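Local atomic coordinates of putative type VI secretion protein (Escherichia coli, PDB entry 6SKI), a protein that is a phospholipase effector of the type VI secretion system, probably hydrolysing membrane phospholipids, and is carried on the VgrG spike. Residues 101-113 and 119-131. Numbering follows the deposited sequence.
Sequences NIHWLNILYHPDQ and QTSAQIKTYISGI
Helix 101-108 packs along strand 121-128 and runs nearly antiparallel to it, the axes 8.9 Å apart at closest approach and 156° between their directions. The layout is the helix-on-sheet packing of an alpha/beta-hydrolase-like core: strand 121-128 pairs in parallel with strand 22-43, the helix covers one face, and helix 156-178 packs behind Thr-126 and Ile-128. Past Leu-108 the chain leaves the helix and drops onto the strand, where Asp-112 N donates to Gln-123 O. Between helix and strand, the Asn-106 side chain crosses that of Tyr-127 at about a right angle, its OD1 3.9 Å from Tyr-127 CB, while Ile-102 CG2 comes within 4.3 Å of Tyr-127 CE1.

Lys-125 reaches up to the carbonyls where the helix ends. Its extended chain slides past Tyr-109 in the opposite direction, bringing CB to 3.4 Å from Tyr-109 CD2, and delivers NZ to Tyr-109 O at 2.8 Å; a weak bond to Asn-106 O adds a second acceptor. Tyr-109 swings its ring down toward the strand, with CG anti to the backbone N (chi1 -166°), and lays it almost parallel to the side-chain amide of Gln-123, the planes 16° apart. Phe-42 meets that ring edge-to-face, and the Tyr-109 hydroxyl is hydrogen-bonded to Asp-192.

At the far end the Asp-112 carboxylate is shared: Gln-123 N reaches OD2 on its anti side at 2.8 Å, whereas Gln-119 NE2, which also donates to Ser-121 O, approaches Asp-112 OD1 from above the carboxylate plane, 2.8 Å away.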
loop_
_atom_site.group_PDB
_atom_site.type_symbol
_atom_site.label_atom_id
_atom_site.label_comp_id
_atom_site.label_asym_id
_atom_site.label_seq_id
_atom_site.Cartn_x
_atom_site.Cartn_y
_atom_site.Cartn_z
ATOM N N ASN A 101 -8.805 0.567 -0.809
ATOM C CA ASN A 101 -9.504 0.312 0.438
ATOM C C ASN A 101 -8.818 0.973 1.619
ATOM O O ASN A 101 -9.450 1.156 2.662
ATOM C CB ASN A 101 -9.611 -1.194 0.683
ATOM C CG ASN A 101 -10.801 -1.810 -0.007
ATOM O OD1 ASN A 101 -11.698 -1.108 -0.462
ATOM N ND2 ASN A 101 -10.813 -3.130 -0.097
ATOM N N ILE A 102 -7.550 1.354 1.466
ATOM C CA ILE A 102 -6.878 2.133 2.497
ATOM C C ILE A 102 -7.437 3.545 2.534
ATOM O O ILE A 102 -7.589 4.139 3.606
ATOM C CB ILE A 102 -5.357 2.120 2.261
ATOM C CG1 ILE A 102 -4.827 0.692 2.355
ATOM C CG2 ILE A 102 -4.651 3.014 3.256
ATOM C CD1 ILE A 102 -5.093 0.045 3.683
ATOM N N HIS A 103 -7.779 4.095 1.369
ATOM C CA HIS A 103 -8.462 5.382 1.320
ATOM C C HIS A 103 -9.777 5.337 2.087
ATOM O O HIS A 103 -10.081 6.232 2.881
ATOM C CB HIS A 103 -8.707 5.780 -0.133
ATOM C CG HIS A 103 -9.442 7.073 -0.289
ATOM N ND1 HIS A 103 -10.809 7.135 -0.442
ATOM C CD2 HIS A 103 -9.000 8.351 -0.333
ATOM C CE1 HIS A 103 -11.180 8.396 -0.559
ATOM N NE2 HIS A 103 -10.101 9.155 -0.499
ATOM N N TRP A 104 -10.567 4.288 1.866
ATOM C CA TRP A 104 -11.871 4.193 2.509
ATOM C C TRP A 104 -11.735 3.906 3.996
ATOM O O TRP A 104 -12.532 4.394 4.801
ATOM C CB TRP A 104 -12.706 3.118 1.822
ATOM C CG TRP A 104 -13.020 3.448 0.408
ATOM C CD1 TRP A 104 -12.702 2.715 -0.690
ATOM C CD2 TRP A 104 -13.712 4.605 -0.069
ATOM N NE1 TRP A 104 -13.149 3.340 -1.824
ATOM C CE2 TRP A 104 -13.775 4.505 -1.468
ATOM C CE3 TRP A 104 -14.287 5.716 0.554
ATOM C CZ2 TRP A 104 -14.388 5.471 -2.257
ATOM C CZ3 TRP A 104 -14.892 6.671 -0.229
ATOM C CH2 TRP A 104 -14.939 6.545 -1.619
ATOM N N LEU A 105 -10.740 3.107 4.378
ATOM C CA LEU A 105 -10.484 2.884 5.796
ATOM C C LEU A 105 -10.054 4.173 6.479
ATOM O O LEU A 105 -10.437 4.430 7.625
ATOM C CB LEU A 105 -9.419 1.806 5.970
ATOM C CG LEU A 105 -9.867 0.357 5.826
ATOM C CD1 LEU A 105 -8.658 -0.547 5.805
ATOM C CD2 LEU A 105 -10.815 -0.047 6.929
ATOM N N ASN A 106 -9.253 4.991 5.797
ATOM C CA ASN A 106 -8.872 6.290 6.336
ATOM C C ASN A 106 -10.090 7.190 6.497
ATOM O O ASN A 106 -10.263 7.842 7.531
ATOM C CB ASN A 106 -7.827 6.938 5.429
ATOM C CG ASN A 106 -7.194 8.160 6.048
ATOM O OD1 ASN A 106 -6.350 8.056 6.934
ATOM N ND2 ASN A 106 -7.595 9.331 5.579
ATOM N N ILE A 107 -10.947 7.239 5.475
ATOM C CA ILE A 107 -12.154 8.058 5.550
ATOM C C ILE A 107 -13.077 7.569 6.658
ATOM O O ILE A 107 -13.769 8.369 7.298
ATOM C CB ILE A 107 -12.871 8.073 4.184
ATOM C CG1 ILE A 107 -11.997 8.728 3.114
ATOM C CG2 ILE A 107 -14.207 8.782 4.281
ATOM C CD1 ILE A 107 -11.210 9.919 3.601
ATOM N N LEU A 108 -13.079 6.266 6.929
ATOM C CA LEU A 108 -13.999 5.681 7.893
ATOM C C LEU A 108 -13.397 5.518 9.277
ATOM O O LEU A 108 -14.149 5.360 10.244
ATOM C CB LEU A 108 -14.483 4.314 7.403
ATOM C CG LEU A 108 -15.524 4.314 6.291
ATOM C CD1 LEU A 108 -15.768 2.900 5.815
ATOM C CD2 LEU A 108 -16.808 4.942 6.780
ATOM N N TYR A 109 -12.074 5.528 9.389
ATOM C CA TYR A 109 -11.423 5.537 10.690
ATOM C C TYR A 109 -11.938 6.712 11.500
ATOM O O TYR A 109 -11.832 7.863 11.067
ATOM C CB TYR A 109 -9.913 5.637 10.506
ATOM C CG TYR A 109 -9.094 5.325 11.731
ATOM C CD1 TYR A 109 -8.818 4.019 12.090
ATOM C CD2 TYR A 109 -8.582 6.340 12.521
ATOM C CE1 TYR A 109 -8.059 3.737 13.197
ATOM C CE2 TYR A 109 -7.825 6.065 13.630
ATOM C CZ TYR A 109 -7.568 4.762 13.965
ATOM O OH TYR A 109 -6.813 4.478 15.075
ATOM N N HIS A 110 -12.512 6.424 12.657
ATOM C CA HIS A 110 -13.107 7.475 13.461
ATOM C C HIS A 110 -12.026 8.430 13.956
ATOM O O HIS A 110 -11.110 8.002 14.670
ATOM C CB HIS A 110 -13.862 6.879 14.644
ATOM C CG HIS A 110 -14.527 7.903 15.506
ATOM N ND1 HIS A 110 -14.205 8.080 16.833
ATOM C CD2 HIS A 110 -15.489 8.813 15.228
ATOM C CE1 HIS A 110 -14.943 9.052 17.336
ATOM N NE2 HIS A 110 -15.731 9.514 16.383
ATOM N N PRO A 111 -12.087 9.711 13.599
ATOM C CA PRO A 111 -11.108 10.664 14.125
ATOM C C PRO A 111 -11.595 11.370 15.379
ATOM O O PRO A 111 -12.773 11.727 15.484
ATOM C CB PRO A 111 -10.937 11.634 12.957
ATOM C CG PRO A 111 -12.321 11.711 12.387
ATOM C CD PRO A 111 -12.965 10.347 12.603
ATOM N N ASP A 112 -10.703 11.572 16.339
ATOM C CA ASP A 112 -10.994 12.379 17.513
ATOM C C ASP A 112 -10.244 13.696 17.394
ATOM O O ASP A 112 -9.040 13.705 17.124
ATOM C CB ASP A 112 -10.598 11.649 18.795
ATOM C CG ASP A 112 -11.663 10.678 19.258
ATOM O OD1 ASP A 112 -12.739 11.136 19.692
ATOM O OD2 ASP A 112 -11.430 9.455 19.180
ATOM N N GLN A 113 -10.958 14.808 17.579
ATOM C CA GLN A 113 -10.345 16.128 17.477
ATOM C C GLN A 113 -10.324 16.823 18.832
ATOM O O GLN A 113 -9.246 17.154 19.325
ATOM C CB GLN A 113 -11.085 16.963 16.430
ATOM C CG GLN A 113 -10.641 16.699 15.009
ATOM C CD GLN A 113 -11.270 17.653 14.022
ATOM O OE1 GLN A 113 -12.332 18.214 14.279
ATOM N NE2 GLN A 113 -10.616 17.843 12.884
ATOM N N GLN A 119 -13.566 11.474 28.221
ATOM C CA GLN A 119 -13.038 10.579 27.200
ATOM C C GLN A 119 -11.639 10.107 27.576
ATOM O O GLN A 119 -10.721 10.920 27.727
ATOM C CB GLN A 119 -13.027 11.279 25.846
ATOM C CG GLN A 119 -12.709 10.362 24.692
ATOM C CD GLN A 119 -12.896 11.032 23.355
ATOM O OE1 GLN A 119 -13.659 11.986 23.228
ATOM N NE2 GLN A 119 -12.197 10.538 22.345
ATOM N N THR A 120 -11.475 8.793 27.718
ATOM C CA THR A 120 -10.198 8.189 28.071
ATOM C C THR A 120 -9.598 7.377 26.931
ATOM O O THR A 120 -8.607 6.672 27.141
ATOM C CB THR A 120 -10.353 7.308 29.312
ATOM O OG1 THR A 120 -11.637 6.675 29.294
ATOM C CG2 THR A 120 -10.220 8.141 30.573
ATOM N N SER A 121 -10.178 7.447 25.737
ATOM C CA SER A 121 -9.600 6.815 24.562
ATOM C C SER A 121 -9.909 7.682 23.355
ATOM O O SER A 121 -11.050 8.101 23.158
ATOM C CB SER A 121 -10.141 5.399 24.344
ATOM O OG SER A 121 -10.345 4.728 25.572
ATOM N N ALA A 122 -8.886 7.936 22.546
ATOM C CA ALA A 122 -9.014 8.810 21.394
ATOM C C ALA A 122 -8.337 8.161 20.200
ATOM O O ALA A 122 -7.461 7.307 20.345
ATOM C CB ALA A 122 -8.404 10.189 21.657
ATOM N N GLN A 123 -8.759 8.576 19.011
ATOM C CA GLN A 123 -8.204 8.071 17.767
ATOM C C GLN A 123 -7.860 9.234 16.855
ATOM O O GLN A 123 -8.665 10.151 16.679
ATOM C CB GLN A 123 -9.179 7.134 17.062
ATOM C CG GLN A 123 -9.069 5.693 17.480
ATOM C CD GLN A 123 -10.032 4.813 16.731
ATOM O OE1 GLN A 123 -10.728 5.269 15.828
ATOM N NE2 GLN A 123 -10.075 3.542 17.096
ATOM N N ILE A 124 -6.664 9.188 16.280
ATOM C CA ILE A 124 -6.249 10.099 15.228
ATOM C C ILE A 124 -5.699 9.243 14.100
ATOM O O ILE A 124 -5.297 8.096 14.303
ATOM C CB ILE A 124 -5.206 11.126 15.710
ATOM C CG1 ILE A 124 -3.886 10.436 16.037
ATOM C CG2 ILE A 124 -5.718 11.877 16.920
ATOM C CD1 ILE A 124 -2.811 11.378 16.489
ATOM N N LYS A 125 -5.697 9.800 12.896
ATOM C CA LYS A 125 -5.400 8.998 11.723
ATOM C C LYS A 125 -4.405 9.712 10.825
ATOM O O LYS A 125 -4.280 10.938 10.847
ATOM C CB LYS A 125 -6.671 8.640 10.944
ATOM C CG LYS A 125 -7.509 9.804 10.477
ATOM C CD LYS A 125 -8.897 9.311 10.130
ATOM C CE LYS A 125 -9.692 10.337 9.362
ATOM N NZ LYS A 125 -11.142 10.016 9.421
ATOM N N THR A 126 -3.693 8.910 10.045
ATOM C CA THR A 126 -2.609 9.370 9.199
ATOM C C THR A 126 -2.654 8.606 7.888
ATOM O O THR A 126 -2.924 7.404 7.868
ATOM C CB THR A 126 -1.259 9.148 9.878
ATOM O OG1 THR A 126 -1.309 9.629 11.227
ATOM C CG2 THR A 126 -0.195 9.868 9.142
ATOM N N TYR A 127 -2.382 9.304 6.791
ATOM C CA TYR A 127 -2.421 8.709 5.463
ATOM C C TYR A 127 -1.067 8.880 4.795
ATOM O O TYR A 127 -0.586 10.006 4.637
ATOM C CB TYR A 127 -3.522 9.337 4.610
ATOM C CG TYR A 127 -3.622 8.741 3.229
ATOM C CD1 TYR A 127 -4.346 7.581 3.005
ATOM C CD2 TYR A 127 -2.995 9.340 2.148
ATOM C CE1 TYR A 127 -4.440 7.034 1.745
ATOM C CE2 TYR A 127 -3.081 8.799 0.888
ATOM C CZ TYR A 127 -3.805 7.648 0.691
ATOM O OH TYR A 127 -3.893 7.109 -0.570
ATOM N N ILE A 128 -0.460 7.766 4.405
ATOM C CA ILE A 128 0.782 7.758 3.645
ATOM C C ILE A 128 0.485 7.195 2.264
ATOM O O ILE A 128 -0.189 6.169 2.135
ATOM C CB ILE A 128 1.874 6.937 4.359
ATOM C CG1 ILE A 128 2.114 7.479 5.768
ATOM C CG2 ILE A 128 3.163 6.970 3.576
ATOM C CD1 ILE A 128 1.425 6.688 6.851
ATOM N N SER A 129 0.988 7.867 1.233
ATOM C CA SER A 129 0.691 7.478 -0.135
ATOM C C SER A 129 1.538 6.273 -0.540
ATOM O O SER A 129 2.350 5.758 0.232
ATOM C CB SER A 129 0.916 8.653 -1.081
ATOM O OG SER A 129 2.240 9.144 -0.978
ATOM N N GLY A 130 1.335 5.808 -1.767
ATOM C CA GLY A 130 2.067 4.659 -2.248
ATOM C C GLY A 130 3.448 5.009 -2.759
ATOM O O GLY A 130 3.771 6.164 -3.029
ATOM N N ILE A 131 4.274 3.971 -2.891
ATOM C CA ILE A 131 5.655 4.164 -3.319
ATOM C C ILE A 131 5.708 4.711 -4.739
ATOM O O ILE A 131 6.448 5.659 -5.027
ATOM C CB ILE A 131 6.442 2.850 -3.184
ATOM C CG1 ILE A 131 6.239 2.258 -1.791
ATOM C CG2 ILE A 131 7.911 3.080 -3.462
ATOM C CD1 ILE A 131 6.975 0.962 -1.566
#